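Local coordinates for putative major capsid protein (Cafeteriavirus-dependent mavirus, PDB 6G43) that probably forms the icosahedral shell of the virophage, assembling as a trimeric capsomer of subunits that each carry two jelly-roll domains, at residues 43-48 against 266-271; 220-225 against 286-291; 99-104 against 140-145. All blocks are in the same frame, centred on the assembly; numbering follows the deposited sequence.

Contact 1: residues 43-48 against 266-271; sequences QTIQPV and INMLVQ
An antiparallel beta ladder joins Gln43 and Ile45 of strand 42-45 to Val270 and Met268 of strand 258-273, and its four backbone bonds fix the register of the two strands. Gln43 and Val270 form one hydrogen-bonded pair, with Gln43 N 3.0 Å from Val270 O and the reverse bond also made. Ile45 and Met268 form the next, with Ile45 N 2.9 Å from Met268 O and almost straight at 177°. Thr44 and Leu269 between them are a non-hydrogen-bonded pair.

On the face carrying Ile45, its CD1 meets two partners: Val270 CG2 at 3.7 Å, the two side chains crossing at about a right angle, and the methyl of Met268, a selenomethionine here. That residue runs beside Ile45 in the same direction, and a bend in its chain (chi3 62°) brings CE to 3.7 Å from Ile45 CD1. The ladder belongs to a curled antiparallel sheet, consistent with a jelly roll of the hexon type, and the side chains of Met268 and Gln43 touch Phe61 and Leu65 of strand 58-66. Strand 258-273 in turn is hydrogen-bonded through the backbones of Asn267 and Leu269 to those of Arg76 and Arg74 in strand 68-84.

On the other face, Thr44 CG2 lies 3.5 Å from the amide carbon CG of Asn267, whose OD1 accepts a bond from Arg76 NE. Leu269 packs on Gln377 of a second subunit. The ladder ends with the pair Ile45 and Met268; two residues on, Pro47 has no N-H to offer and sets its CD 3.4 Å from Ile266 O.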
ATOM      1  N   GLN A  43      12.723  -2.106  30.719  1.00 31.06           N
ATOM      2  CA  GLN A  43      12.889  -3.042  31.834  1.00 31.29           C
ATOM      3  C   GLN A  43      11.786  -4.096  31.850  1.00 30.25           C
ATOM      4  O   GLN A  43      10.654  -3.845  31.424  1.00 29.87           O
ATOM      5  CB  GLN A  43      12.998  -2.330  33.197  1.00 32.28           C
ATOM      6  CG  GLN A  43      12.249  -1.017  33.349  1.00 33.12           C
ATOM      7  CD  GLN A  43      12.508  -0.374  34.703  1.00 33.70           C
ATOM      8  OE1 GLN A  43      13.520   0.294  34.893  1.00 34.29           O
ATOM      9  NE2 GLN A  43      11.596  -0.573  35.647  1.00 34.03           N
ATOM     10  N   THR A  44      12.154  -5.274  32.347  1.00 29.25           N
ATOM     11  CA  THR A  44      11.291  -6.445  32.379  1.00 28.74           C
ATOM     12  C   THR A  44      10.758  -6.625  33.798  1.00 27.96           C
ATOM     13  O   THR A  44      11.532  -6.794  34.742  1.00 27.21           O
ATOM     14  CB  THR A  44      12.082  -7.699  31.955  1.00 28.86           C
ATOM     15  OG1 THR A  44      12.672  -7.478  30.665  1.00 29.21           O
ATOM     16  CG2 THR A  44      11.185  -8.927  31.887  1.00 29.03           C
ATOM     17  N   ILE A  45       9.433  -6.581  33.932  1.00 27.66           N
ATOM     18  CA  ILE A  45       8.755  -6.731  35.217  1.00 27.60           C
ATOM     19  C   ILE A  45       8.178  -8.143  35.302  1.00 27.84           C
ATOM     20  O   ILE A  45       7.345  -8.526  34.475  1.00 27.59           O
ATOM     21  CB  ILE A  45       7.631  -5.684  35.384  1.00 27.47           C
ATOM     22  CG1 ILE A  45       8.209  -4.263  35.293  1.00 27.43           C
ATOM     23  CG2 ILE A  45       6.906  -5.870  36.717  1.00 27.39           C
ATOM     24  CD1 ILE A  45       7.190  -3.199  34.947  1.00 27.47           C
ATOM     25  N   GLN A  46       8.637  -8.911  36.291  1.00 27.83           N
ATOM     26  CA  GLN A  46       8.115 -10.250  36.555  1.00 27.85           C
ATOM     27  C   GLN A  46       6.825 -10.146  37.367  1.00 27.92           C
ATOM     28  O   GLN A  46       6.646  -9.174  38.106  1.00 28.42           O
ATOM     29  CB  GLN A  46       9.138 -11.078  37.340  1.00 27.76           C
ATOM     30  CG  GLN A  46      10.479 -11.270  36.644  1.00 27.90           C
ATOM     31  CD  GLN A  46      10.372 -12.030  35.328  1.00 28.19           C
ATOM     32  OE1 GLN A  46       9.521 -12.908  35.170  1.00 28.24           O
ATOM     33  NE2 GLN A  46      11.242 -11.695  34.374  1.00 28.26           N
ATOM     34  N   PRO A  47       5.920 -11.142  37.239  1.00 27.85           N
ATOM     35  CA  PRO A  47       4.716 -11.150  38.074  1.00 28.18           C
ATOM     36  C   PRO A  47       5.018 -11.497  39.540  1.00 28.50           C
ATOM     37  O   PRO A  47       6.068 -12.067  39.838  1.00 28.12           O
ATOM     38  CB  PRO A  47       3.833 -12.217  37.417  1.00 28.02           C
ATOM     39  CG  PRO A  47       4.782 -13.127  36.719  1.00 27.85           C
ATOM     40  CD  PRO A  47       5.965 -12.296  36.320  1.00 27.85           C
ATOM     41  N   VAL A  48       4.096 -11.141  40.433  1.00 29.22           N
ATOM     42  CA  VAL A  48       4.296 -11.311  41.885  1.00 29.70           C
ATOM     43  C   VAL A  48       4.434 -12.771  42.338  1.00 30.00           C
ATOM     44  O   VAL A  48       5.107 -13.050  43.330  1.00 29.93           O
ATOM     45  CB  VAL A  48       3.177 -10.628  42.715  1.00 29.85           C
ATOM     46  CG1 VAL A  48       3.126  -9.134  42.417  1.00 29.95           C
ATOM     47  CG2 VAL A  48       1.816 -11.282  42.482  1.00 29.73           C
ATOM     48  N   ILE A 266       5.356 -15.506  31.505  1.00 28.57           N
ATOM     49  CA  ILE A 266       4.880 -14.190  31.098  1.00 27.69           C
ATOM     50  C   ILE A 266       5.616 -13.088  31.863  1.00 27.19           C
ATOM     51  O   ILE A 266       5.852 -13.210  33.066  1.00 26.46           O
ATOM     52  CB  ILE A 266       3.340 -14.064  31.263  1.00 27.61           C
ATOM     53  CG1 ILE A 266       2.842 -12.714  30.727  1.00 27.72           C
ATOM     54  CG2 ILE A 266       2.912 -14.271  32.713  1.00 27.64           C
ATOM     55  CD1 ILE A 266       1.338 -12.617  30.578  1.00 27.70           C
ATOM     56  N   ASN A 267       5.986 -12.029  31.145  1.00 27.09           N
ATOM     57  CA  ASN A 267       6.525 -10.809  31.747  1.00 27.17           C
ATOM     58  C   ASN A 267       5.936  -9.585  31.054  1.00 27.08           C
ATOM     59  O   ASN A 267       5.407  -9.688  29.943  1.00 27.28           O
ATOM     60  CB  ASN A 267       8.061 -10.795  31.695  1.00 27.36           C
ATOM     61  CG  ASN A 267       8.612 -10.756  30.276  1.00 27.79           C
ATOM     62  OD1 ASN A 267       8.602  -9.708  29.624  1.00 28.38           O
ATOM     63  ND2 ASN A 267       9.121 -11.889  29.800  1.00 27.70           N
HETATM   64  N   MSE A 268       6.022  -8.438  31.723  1.00 26.91           N
HETATM   65  CA  MSE A 268       5.598  -7.158  31.157  1.00 26.68           C
HETATM   66  C   MSE A 268       6.821  -6.357  30.790  1.00 26.27           C
HETATM   67  O   MSE A 268       7.728  -6.199  31.611  1.00 26.09           O
HETATM   68  CB  MSE A 268       4.747  -6.399  32.169  1.00 27.32           C
HETATM   69  CG  MSE A 268       4.210  -5.093  31.585  1.00 27.99           C
HETATM   70 SE   MSE A 268       2.686  -4.435  32.638  1.00 29.37          SE
HETATM   71  CE  MSE A 268       3.626  -4.165  34.346  1.00 29.07           C
ATOM     72  N   LEU A 269       6.852  -5.852  29.554  1.00 25.98           N
ATOM     73  CA  LEU A 269       7.929  -4.984  29.064  1.00 26.16           C
ATOM     74  C   LEU A 269       7.460  -3.529  29.053  1.00 26.29           C
ATOM     75  O   LEU A 269       6.462  -3.204  28.406  1.00 26.09           O
ATOM     76  CB  LEU A 269       8.347  -5.398  27.651  1.00 26.11           C
ATOM     77  CG  LEU A 269       9.501  -4.629  26.992  1.00 26.20           C
ATOM     78  CD1 LEU A 269      10.809  -4.801  27.752  1.00 26.28           C
ATOM     79  CD2 LEU A 269       9.671  -5.079  25.551  1.00 26.33           C
ATOM     80  N   VAL A 270       8.188  -2.670  29.770  1.00 26.59           N
ATOM     81  CA  VAL A 270       7.904  -1.233  29.828  1.00 27.00           C
ATOM     82  C   VAL A 270       9.148  -0.420  29.474  1.00 27.40           C
ATOM     83  O   VAL A 270      10.267  -0.915  29.596  1.00 27.13           O
ATOM     84  CB  VAL A 270       7.418  -0.802  31.235  1.00 27.17           C
ATOM     85  CG1 VAL A 270       6.178  -1.588  31.644  1.00 27.21           C
ATOM     86  CG2 VAL A 270       8.513  -0.969  32.284  1.00 27.08           C
ATOM     87  N   GLN A 271       8.934   0.821  29.038  1.00 27.90           N
ATOM     88  CA  GLN A 271       9.991   1.831  28.936  1.00 28.57           C
ATOM     89  C   GLN A 271       9.854   2.772  30.122  1.00 28.86           C
ATOM     90  O   GLN A 271       8.749   3.227  30.409  1.00 28.87           O
ATOM     91  CB  GLN A 271       9.838   2.649  27.657  1.00 28.83           C
ATOM     92  CG  GLN A 271      10.105   1.889  26.377  1.00 29.01           C
ATOM     93  CD  GLN A 271       9.925   2.764  25.150  1.00 29.00           C
ATOM     94  OE1 GLN A 271       8.799   3.085  24.771  1.00 29.18           O
ATOM     95  NE2 GLN A 271      11.031   3.154  24.522  1.00 29.22           N
TER

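Contact 2: residues 220-225 against 286-291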
ATOM      1  N   VAL A 220       1.641   8.774  24.110  1.00 28.71           N
ATOM      2  CA  VAL A 220       1.897   9.722  25.189  1.00 28.05           C
ATOM      3  C   VAL A 220       2.170   8.912  26.463  1.00 27.34           C
ATOM      4  O   VAL A 220       1.341   8.084  26.843  1.00 27.39           O
ATOM      5  CB  VAL A 220       0.690  10.656  25.414  1.00 27.92           C
ATOM      6  CG1 VAL A 220       0.946  11.618  26.569  1.00 28.04           C
ATOM      7  CG2 VAL A 220       0.376  11.434  24.145  1.00 27.74           C
ATOM      8  N   PRO A 221       3.328   9.136  27.117  1.00 26.42           N
ATOM      9  CA  PRO A 221       3.651   8.366  28.320  1.00 25.88           C
ATOM     10  C   PRO A 221       2.867   8.786  29.563  1.00 25.33           C
ATOM     11  O   PRO A 221       2.302   9.883  29.610  1.00 25.11           O
ATOM     12  CB  PRO A 221       5.145   8.643  28.519  1.00 26.16           C
ATOM     13  CG  PRO A 221       5.354   9.989  27.926  1.00 26.30           C
ATOM     14  CD  PRO A 221       4.419  10.063  26.755  1.00 26.45           C
ATOM     15  N   PHE A 222       2.834   7.888  30.547  1.00 24.61           N
ATOM     16  CA  PHE A 222       2.291   8.169  31.870  1.00 24.28           C
ATOM     17  C   PHE A 222       3.416   8.655  32.765  1.00 24.33           C
ATOM     18  O   PHE A 222       4.582   8.377  32.493  1.00 24.36           O
ATOM     19  CB  PHE A 222       1.652   6.915  32.457  1.00 23.86           C
ATOM     20  CG  PHE A 222       0.477   6.427  31.672  1.00 23.57           C
ATOM     21  CD1 PHE A 222      -0.770   7.014  31.838  1.00 23.42           C
ATOM     22  CD2 PHE A 222       0.618   5.399  30.744  1.00 23.42           C
ATOM     23  CE1 PHE A 222      -1.860   6.580  31.103  1.00 23.52           C
ATOM     24  CE2 PHE A 222      -0.466   4.959  30.006  1.00 23.32           C
ATOM     25  CZ  PHE A 222      -1.707   5.549  30.188  1.00 23.48           C
ATOM     26  N   ARG A 223       3.064   9.368  33.830  1.00 24.49           N
ATOM     27  CA  ARG A 223       4.064   9.976  34.716  1.00 24.97           C
ATOM     28  C   ARG A 223       3.868   9.635  36.192  1.00 24.65           C
ATOM     29  O   ARG A 223       2.746   9.634  36.700  1.00 24.10           O
ATOM     30  CB  ARG A 223       4.082  11.497  34.555  1.00 25.30           C
ATOM     31  CG  ARG A 223       2.723  12.143  34.734  1.00 25.73           C
ATOM     32  CD  ARG A 223       2.807  13.474  35.443  1.00 26.09           C
ATOM     33  NE  ARG A 223       1.465  14.040  35.526  1.00 25.84           N
ATOM     34  CZ  ARG A 223       1.163  15.334  35.499  1.00 25.77           C
ATOM     35  NH1 ARG A 223       2.102  16.276  35.401  1.00 26.09           N
ATOM     36  NH2 ARG A 223      -0.112  15.689  35.571  1.00 26.02           N
ATOM     37  N   ASN A 224       4.987   9.341  36.854  1.00 24.89           N
ATOM     38  CA  ASN A 224       5.083   9.273  38.310  1.00 24.98           C
ATOM     39  C   ASN A 224       4.076   8.305  38.935  1.00 24.69           C
ATOM     40  O   ASN A 224       3.188   8.700  39.696  1.00 24.62           O
ATOM     41  CB  ASN A 224       4.965  10.687  38.903  1.00 25.11           C
ATOM     42  CG  ASN A 224       5.518  10.783  40.313  1.00 25.40           C
ATOM     43  OD1 ASN A 224       6.402  10.018  40.707  1.00 26.08           O
ATOM     44  ND2 ASN A 224       5.009  11.735  41.078  1.00 25.65           N
ATOM     45  N   LEU A 225       4.230   7.031  38.587  1.00 24.51           N
ATOM     46  CA  LEU A 225       3.366   5.969  39.098  1.00 24.59           C
ATOM     47  C   LEU A 225       3.902   5.424  40.426  1.00 25.17           C
ATOM     48  O   LEU A 225       4.769   4.547  40.453  1.00 25.15           O
ATOM     49  CB  LEU A 225       3.219   4.856  38.054  1.00 24.19           C
ATOM     50  CG  LEU A 225       2.723   5.308  36.671  1.00 24.06           C
ATOM     51  CD1 LEU A 225       2.639   4.130  35.715  1.00 23.97           C
ATOM     52  CD2 LEU A 225       1.374   6.008  36.759  1.00 24.11           C
ATOM     53  N   ILE A 286      -2.672  16.218  32.484  1.00 29.89           N
ATOM     54  CA  ILE A 286      -2.484  15.569  31.183  1.00 28.97           C
ATOM     55  C   ILE A 286      -3.725  14.737  30.876  1.00 28.07           C
ATOM     56  O   ILE A 286      -4.254  14.059  31.757  1.00 28.03           O
ATOM     57  CB  ILE A 286      -1.234  14.656  31.170  1.00 28.96           C
ATOM     58  CG1 ILE A 286       0.022  15.448  31.557  1.00 28.79           C
ATOM     59  CG2 ILE A 286      -1.035  14.024  29.791  1.00 29.21           C
ATOM     60  CD1 ILE A 286       1.219  14.579  31.877  1.00 28.75           C
ATOM     61  N   ILE A 287      -4.167  14.789  29.619  1.00 27.51           N
ATOM     62  CA  ILE A 287      -5.352  14.067  29.149  1.00 27.11           C
ATOM     63  C   ILE A 287      -4.925  12.896  28.253  1.00 27.00           C
ATOM     64  O   ILE A 287      -3.960  13.005  27.491  1.00 27.15           O
ATOM     65  CB  ILE A 287      -6.319  15.007  28.391  1.00 26.89           C
ATOM     66  CG1 ILE A 287      -6.709  16.202  29.282  1.00 26.90           C
ATOM     67  CG2 ILE A 287      -7.568  14.251  27.944  1.00 26.76           C
ATOM     68  CD1 ILE A 287      -7.467  17.309  28.578  1.00 26.75           C
ATOM     69  N   TYR A 288      -5.656  11.785  28.358  1.00 26.62           N
ATOM     70  CA  TYR A 288      -5.407  10.578  27.566  1.00 26.27           C
ATOM     71  C   TYR A 288      -6.714  10.090  26.947  1.00 26.16           C
ATOM     72  O   TYR A 288      -7.741  10.043  27.624  1.00 26.13           O
ATOM     73  CB  TYR A 288      -4.826   9.466  28.444  1.00 26.27           C
ATOM     74  CG  TYR A 288      -3.509   9.811  29.096  1.00 26.35           C
ATOM     75  CD1 TYR A 288      -3.468  10.537  30.283  1.00 26.16           C
ATOM     76  CD2 TYR A 288      -2.296   9.407  28.532  1.00 26.43           C
ATOM     77  CE1 TYR A 288      -2.263  10.857  30.888  1.00 26.18           C
ATOM     78  CE2 TYR A 288      -1.082   9.724  29.134  1.00 26.24           C
ATOM     79  CZ  TYR A 288      -1.074  10.450  30.312  1.00 26.11           C
ATOM     80  OH  TYR A 288       0.113  10.776  30.922  1.00 25.89           O
ATOM     81  N   ASN A 289      -6.666   9.731  25.664  1.00 26.02           N
ATOM     82  CA  ASN A 289      -7.803   9.138  24.969  1.00 25.86           C
ATOM     83  C   ASN A 289      -7.875   7.659  25.348  1.00 25.47           C
ATOM     84  O   ASN A 289      -6.980   6.885  25.001  1.00 25.23           O
ATOM     85  CB  ASN A 289      -7.645   9.309  23.451  1.00 26.27           C
ATOM     86  CG  ASN A 289      -8.920   8.989  22.677  1.00 26.77           C
ATOM     87  OD1 ASN A 289      -9.836   8.333  23.180  1.00 26.68           O
ATOM     88  ND2 ASN A 289      -8.980   9.458  21.436  1.00 27.22           N
ATOM     89  N   THR A 290      -8.942   7.283  26.060  1.00 25.24           N
ATOM     90  CA  THR A 290      -9.120   5.929  26.598  1.00 25.11           C
ATOM     91  C   THR A 290     -10.565   5.450  26.374  1.00 25.19           C
ATOM     92  O   THR A 290     -11.363   5.454  27.312  1.00 25.30           O
ATOM     93  CB  THR A 290      -8.782   5.882  28.110  1.00 24.97           C
ATOM     94  OG1 THR A 290      -9.592   6.825  28.828  1.00 24.64           O
ATOM     95  CG2 THR A 290      -7.316   6.204  28.351  1.00 24.91           C
ATOM     96  N   PRO A 291     -10.904   5.035  25.130  1.00 25.38           N
ATOM     97  CA  PRO A 291     -12.285   4.674  24.762  1.00 25.41           C
ATOM     98  C   PRO A 291     -12.932   3.583  25.623  1.00 25.39           C
ATOM     99  O   PRO A 291     -12.273   2.607  25.978  1.00 25.05           O
ATOM    100  CB  PRO A 291     -12.146   4.174  23.318  1.00 25.24           C
ATOM    101  CG  PRO A 291     -10.940   4.858  22.802  1.00 25.38           C
ATOM    102  CD  PRO A 291     -10.001   4.948  23.965  1.00 25.48           C
TER
HETATM  103  O   HOH W   1       0.270  10.313  33.607  1.00 22.82           O
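Tyr288 lays its ring over that of Phe222 in an offset stack, the centroids 4.6 Å apart and the planes turned by only 18°. Phe222 CE1 sits 3.7 Å above the Tyr288 plane, near the ring centre, so the overlap is one of faces. The tyrosine's rim is occupied differently: the carbonyl oxygens of Val220 and Pro221 lie at its edge, close to the ring plane, while Val220 CG1 approaches Tyr288 CE2 at 3.8 Å.

The buried hydroxyl is gripped from two quarters. Tyr288 OH donates to Pro221 O at 2.7 Å, coming in 20° from the carbonyl plane. It also accepts from a water, likewise 2.7 Å away, which in turn receives the backbone N-H of Arg223. Together with the stack, these bonds limit how far the ring can rotate or slide.

Arg223 turns a face of its guanidinium to Ile286, whose CD1 lies 3.6 Å above the centre of that plane. Its first torsion (54°) and a bend at chi2 carry the chain across to this methyl. The flat group is held by backbone oxygens: NH2 bonds to Ser482 and Lys284, NH1 to Pro283. Trp23 of a third subunit packs against Val220, Pro221 and Ile286.

Strands 222-225 and 286-289 form no ladder; their axes pass 9.7 Å apart, and each belongs to a different sheet. Side chains filling such a seam between two sheets are consistent with the junction of the two jelly rolls in a hexon-like capsid protein.

Contact 3: residues 99-104 against 140-145; sequences KSFPVN and ALLSPC
The backbones of Phe101 and Cys145 meet through one hydrogen bond, Phe101 N to Cys145 O at 2.8 Å, and Phe101 itself takes up a left-handed conformation (phi 48°, psi 58°). The same oxygen also receives a CA-H...O contact from Ser100 CA at 3.3 Å, and it lies over one face of the Phe101 ring, displaced toward the rim. The carbonyl thus accepts one N-H bond and one weak C-H contact, and merely packs on the ring.

With CG set beside its backbone N (chi1 -58°), the Phe101 ring reaches toward the second segment, where CD1 touches Ser143 CB at 3.4 Å. Leu142 CB meets the ring at its edge, 4.2 Å from CE1. Ser143 OG faces another task: it accepts from Cys145 N at 3.0 Å, closing an ST turn, and bonds to Glu204 as well. Pro102 CD closes against Cys145 CB at 3.7 Å.

Around these residues, helix 123-130 supplies Ile127 against Phe101 and His130 against Leu142. Glu204 and Ala205 of strand 196-205 pack against them, so the chain entering the short, weakly bonded helix 102-105 and the turn after helix 136-142 are fitted together against that strand.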
ATOM      1  N   LYS A  99      -3.529 -17.698  16.150  1.00 22.91           N
ATOM      2  CA  LYS A  99      -4.702 -16.867  15.864  1.00 23.09           C
ATOM      3  C   LYS A  99      -4.349 -15.392  16.031  1.00 22.93           C
ATOM      4  O   LYS A  99      -3.294 -15.059  16.574  1.00 22.79           O
ATOM      5  CB  LYS A  99      -5.864 -17.233  16.792  1.00 23.25           C
ATOM      6  CG  LYS A  99      -6.404 -18.639  16.579  1.00 23.38           C
ATOM      7  CD  LYS A  99      -7.700 -18.859  17.347  1.00 23.50           C
ATOM      8  CE  LYS A  99      -8.246 -20.263  17.127  1.00 23.51           C
ATOM      9  NZ  LYS A  99      -9.590 -20.451  17.732  1.00 23.43           N
ATOM     10  N   SER A 100      -5.235 -14.516  15.566  1.00 22.82           N
ATOM     11  CA  SER A 100      -4.978 -13.075  15.587  1.00 22.95           C
ATOM     12  C   SER A 100      -5.001 -12.514  17.012  1.00 23.11           C
ATOM     13  O   SER A 100      -5.894 -12.844  17.796  1.00 23.30           O
ATOM     14  CB  SER A 100      -5.984 -12.329  14.705  1.00 22.75           C
ATOM     15  OG  SER A 100      -7.281 -12.332  15.276  1.00 22.80           O
ATOM     16  N   PHE A 101      -4.010 -11.681  17.335  1.00 23.47           N
ATOM     17  CA  PHE A 101      -3.882 -11.057  18.661  1.00 23.82           C
ATOM     18  C   PHE A 101      -4.033 -12.069  19.809  1.00 23.71           C
ATOM     19  O   PHE A 101      -4.913 -11.911  20.658  1.00 23.68           O
ATOM     20  CB  PHE A 101      -4.902  -9.920  18.808  1.00 23.94           C
ATOM     21  CG  PHE A 101      -4.765  -8.848  17.766  1.00 24.24           C
ATOM     22  CD1 PHE A 101      -3.881  -7.790  17.951  1.00 24.37           C
ATOM     23  CD2 PHE A 101      -5.515  -8.900  16.595  1.00 24.41           C
ATOM     24  CE1 PHE A 101      -3.746  -6.801  16.988  1.00 24.55           C
ATOM     25  CE2 PHE A 101      -5.386  -7.913  15.628  1.00 24.66           C
ATOM     26  CZ  PHE A 101      -4.501  -6.861  15.825  1.00 24.60           C
ATOM     27  N   PRO A 102      -3.174 -13.109  19.836  1.00 23.39           N
ATOM     28  CA  PRO A 102      -3.350 -14.221  20.781  1.00 23.75           C
ATOM     29  C   PRO A 102      -3.204 -13.860  22.268  1.00 23.93           C
ATOM     30  O   PRO A 102      -3.763 -14.563  23.111  1.00 24.19           O
ATOM     31  CB  PRO A 102      -2.268 -15.222  20.354  1.00 23.51           C
ATOM     32  CG  PRO A 102      -1.222 -14.393  19.709  1.00 23.36           C
ATOM     33  CD  PRO A 102      -1.949 -13.268  19.032  1.00 23.37           C
ATOM     34  N   VAL A 103      -2.469 -12.794  22.585  1.00 24.05           N
ATOM     35  CA  VAL A 103      -2.300 -12.357  23.974  1.00 24.36           C
ATOM     36  C   VAL A 103      -3.587 -11.727  24.504  1.00 24.64           C
ATOM     37  O   VAL A 103      -4.132 -12.180  25.506  1.00 24.77           O
ATOM     38  CB  VAL A 103      -1.117 -11.379  24.127  1.00 24.09           C
ATOM     39  CG1 VAL A 103      -1.012 -10.853  25.550  1.00 24.29           C
ATOM     40  CG2 VAL A 103       0.180 -12.065  23.733  1.00 23.98           C
ATOM     41  N   ASN A 104      -4.069 -10.694  23.820  1.00 25.31           N
ATOM     42  CA  ASN A 104      -5.290  -9.988  24.230  1.00 25.85           C
ATOM     43  C   ASN A 104      -6.575 -10.815  24.089  1.00 26.35           C
ATOM     44  O   ASN A 104      -7.496 -10.664  24.892  1.00 26.56           O
ATOM     45  CB  ASN A 104      -5.412  -8.673  23.462  1.00 25.90           C
ATOM     46  CG  ASN A 104      -4.424  -7.629  23.951  1.00 25.90           C
ATOM     47  OD1 ASN A 104      -4.616  -7.040  25.016  1.00 25.45           O
ATOM     48  ND2 ASN A 104      -3.359  -7.397  23.185  1.00 25.97           N
ATOM     49  N   ALA A 140      -0.060  -3.839  13.209  1.00 26.63           N
ATOM     50  CA  ALA A 140       1.174  -4.638  13.179  1.00 26.24           C
ATOM     51  C   ALA A 140       2.182  -4.235  14.262  1.00 25.88           C
ATOM     52  O   ALA A 140       3.032  -5.040  14.639  1.00 26.05           O
ATOM     53  CB  ALA A 140       1.820  -4.556  11.806  1.00 26.14           C
ATOM     54  N   LEU A 141       2.091  -2.995  14.745  1.00 25.51           N
ATOM     55  CA  LEU A 141       2.873  -2.536  15.899  1.00 25.36           C
ATOM     56  C   LEU A 141       2.304  -2.995  17.252  1.00 24.70           C
ATOM     57  O   LEU A 141       3.049  -3.076  18.227  1.00 24.15           O
ATOM     58  CB  LEU A 141       2.998  -1.008  15.878  1.00 25.57           C
ATOM     59  CG  LEU A 141       3.692  -0.402  14.652  1.00 25.86           C
ATOM     60  CD1 LEU A 141       3.554   1.115  14.659  1.00 25.83           C
ATOM     61  CD2 LEU A 141       5.159  -0.814  14.580  1.00 25.75           C
ATOM     62  N   LEU A 142       0.998  -3.272  17.317  1.00 24.45           N
ATOM     63  CA  LEU A 142       0.377  -3.861  18.512  1.00 24.45           C
ATOM     64  C   LEU A 142       0.783  -5.315  18.709  1.00 23.87           C
ATOM     65  O   LEU A 142       1.226  -5.695  19.795  1.00 23.75           O
ATOM     66  CB  LEU A 142      -1.155  -3.795  18.448  1.00 24.81           C
ATOM     67  CG  LEU A 142      -1.885  -2.472  18.688  1.00 25.57           C
ATOM     68  CD1 LEU A 142      -3.371  -2.647  18.413  1.00 25.67           C
ATOM     69  CD2 LEU A 142      -1.698  -1.961  20.108  1.00 26.08           C
ATOM     70  N   SER A 143       0.609  -6.115  17.660  1.00 23.23           N
ATOM     71  CA  SER A 143       0.838  -7.561  17.715  1.00 22.99           C
ATOM     72  C   SER A 143       1.635  -8.073  16.510  1.00 22.44           C
ATOM     73  O   SER A 143       1.506  -7.531  15.412  1.00 22.02           O
ATOM     74  CB  SER A 143      -0.508  -8.289  17.765  1.00 22.91           C
ATOM     75  OG  SER A 143      -0.340  -9.696  17.816  1.00 22.87           O
ATOM     76  N   PRO A 144       2.443  -9.139  16.709  1.00 22.19           N
ATOM     77  CA  PRO A 144       3.026  -9.849  15.567  1.00 22.14           C
ATOM     78  C   PRO A 144       2.015 -10.715  14.805  1.00 22.18           C
ATOM     79  O   PRO A 144       2.334 -11.200  13.721  1.00 22.35           O
ATOM     80  CB  PRO A 144       4.110 -10.720  16.212  1.00 22.04           C
ATOM     81  CG  PRO A 144       3.630 -10.955  17.594  1.00 21.99           C
ATOM     82  CD  PRO A 144       2.906  -9.705  17.992  1.00 22.08           C
ATOM     83  N   CYS A 145       0.828 -10.920  15.375  1.00 22.50           N
ATOM     84  CA  CYS A 145      -0.258 -11.641  14.725  1.00 22.81           C
ATOM     85  C   CYS A 145      -1.447 -10.706  14.507  1.00 22.60           C
ATOM     86  O   CYS A 145      -2.547 -10.943  15.006  1.00 22.28           O
ATOM     87  CB  CYS A 145      -0.642 -12.843  15.588  1.00 23.14           C
ATOM     88  SG  CYS A 145       0.766 -13.916  15.956  1.00 23.90           S
TER

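Along the chain, contact 3 is nested within the loop closed by contact 1 and closes before contact 2 opens, whereas the segments of contacts 1 and 2 alternate. The centres of contacts 1 and 2 are about 19 Å apart, with nearest atoms about 7 Å apart, and Leu65 relates them, touching Gln43 by its side chain and bonding Leu225 by its backbone. Contacts 1 and 3, with centres about 18 Å apart, are linked through Arg74, whose backbone bonds Leu269 and whose NH2 bonds Leu141 O. Contacts 2 and 3 are farther apart, about 23 Å between centres. Partners from other subunits reach contacts 1 and 2, whereas no other subunit touches contact 3.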